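Side-chain contact in TsrD (PDB 5X7L), which is a SnoaL-like member of the NTF2 clan from Streptomyces laurentii, a small alpha-beta protein in which helices pack against a curved antiparallel sheet: residues B[46-49]-B[50-53]. Sequence-based numbering, arbitrary orientation.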
# COMPACT_ATOMS: atom_id res chain seq x y z
N GLY B 46 6.31 11.20 18.72
CA GLY B 46 5.30 10.76 19.66
C GLY B 46 3.89 10.90 19.13
O GLY B 46 3.67 11.27 17.97
N ILE B 47 2.92 10.62 19.99
CA ILE B 47 1.53 10.62 19.59
C ILE B 47 1.03 12.01 19.15
O ILE B 47 0.09 12.10 18.36
CB ILE B 47 0.65 10.03 20.73
CG1 ILE B 47 -0.77 9.72 20.24
CG2 ILE B 47 0.64 10.92 21.97
CD1 ILE B 47 -1.59 8.90 21.23
N GLU B 48 1.68 13.08 19.61
CA GLU B 48 1.29 14.43 19.18
C GLU B 48 1.34 14.59 17.66
O GLU B 48 0.54 15.33 17.09
CB GLU B 48 2.15 15.50 19.86
CG GLU B 48 1.67 15.85 21.27
CD GLU B 48 0.47 16.77 21.27
OE1 GLU B 48 0.58 17.90 20.74
OE2 GLU B 48 -0.60 16.39 21.81
N GLY B 49 2.28 13.92 17.00
CA GLY B 49 2.36 13.98 15.55
C GLY B 49 1.10 13.46 14.87
O GLY B 49 0.65 14.01 13.87
N MSE B 50 0.53 12.40 15.43
CA MSE B 50 -0.69 11.82 14.87
C MSE B 50 -1.92 12.60 15.29
O MSE B 50 -2.87 12.70 14.51
CB MSE B 50 -0.80 10.35 15.26
CG MSE B 50 0.19 9.47 14.50
SE MSE B 50 -0.20 9.37 12.57
CE MSE B 50 -1.71 8.14 12.64
N ARG B 51 -1.92 13.16 16.49
CA ARG B 51 -3.01 14.05 16.90
C ARG B 51 -3.10 15.25 15.95
O ARG B 51 -4.19 15.68 15.58
CB ARG B 51 -2.82 14.53 18.33
CG ARG B 51 -2.89 13.43 19.37
CD ARG B 51 -2.46 13.96 20.73
NE ARG B 51 -2.58 12.95 21.77
CZ ARG B 51 -2.09 13.08 23.00
NH1 ARG B 51 -1.40 14.16 23.34
NH2 ARG B 51 -2.28 12.11 23.89
N ALA B 52 -1.94 15.77 15.57
CA ALA B 52 -1.88 16.90 14.64
C ALA B 52 -2.49 16.54 13.28
O ALA B 52 -3.16 17.37 12.65
CB ALA B 52 -0.44 17.38 14.47
N ALA B 53 -2.26 15.31 12.83
CA ALA B 53 -2.85 14.85 11.58
C ALA B 53 -4.38 14.85 11.65
O ALA B 53 -5.04 15.30 10.72
CB ALA B 53 -2.33 13.46 11.22
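Arg-51 runs extended from CG to NE back along helix 47-60 to its start, while Glu-48 folds at chi2 (-78°) to bring its carboxylate round to meet it. OE2 of Glu-48 accepts from NH1 of Arg-51 at 2.8 Å, a nearly straight salt-bridge hydrogen bond between residues three apart. The oxygen lies in the guanidinium plane and offers its anti lone pair, away from OE1, with the two planes 80° apart, so one oxygen meets one nitrogen and no paired two-bond bridge forms. Over one face of the guanidinium, at its centre, Ile-47, one turn back, sets its CG2 methyl, 3.6 Å from CZ of Arg-51. Ile-47 O accepts from Arg-51 N at 2.9 Å and weakly from Met-50 N; Ala-52 N bonds to Glu-48 O at 2.9 Å, and Ala-53 N only weakly to Gly-49 O. On another side of the helix, the selenomethionine Met-50, bent at chi2 and chi3, touches Phe-16 and Tyr-20 of helix 6-22, with an isopropyl alcohol molecule close by. Arg-51 also forms a salt bridge through NH2 to Asp-29, in a loop that Ile-47 touches too. With two carboxylates on different terminal nitrogens and a methyl over one face, the guanidinium is restrained in rotation; its positive charge is probably well balanced, and it links the first turn of the helix to the loop at Asp-29.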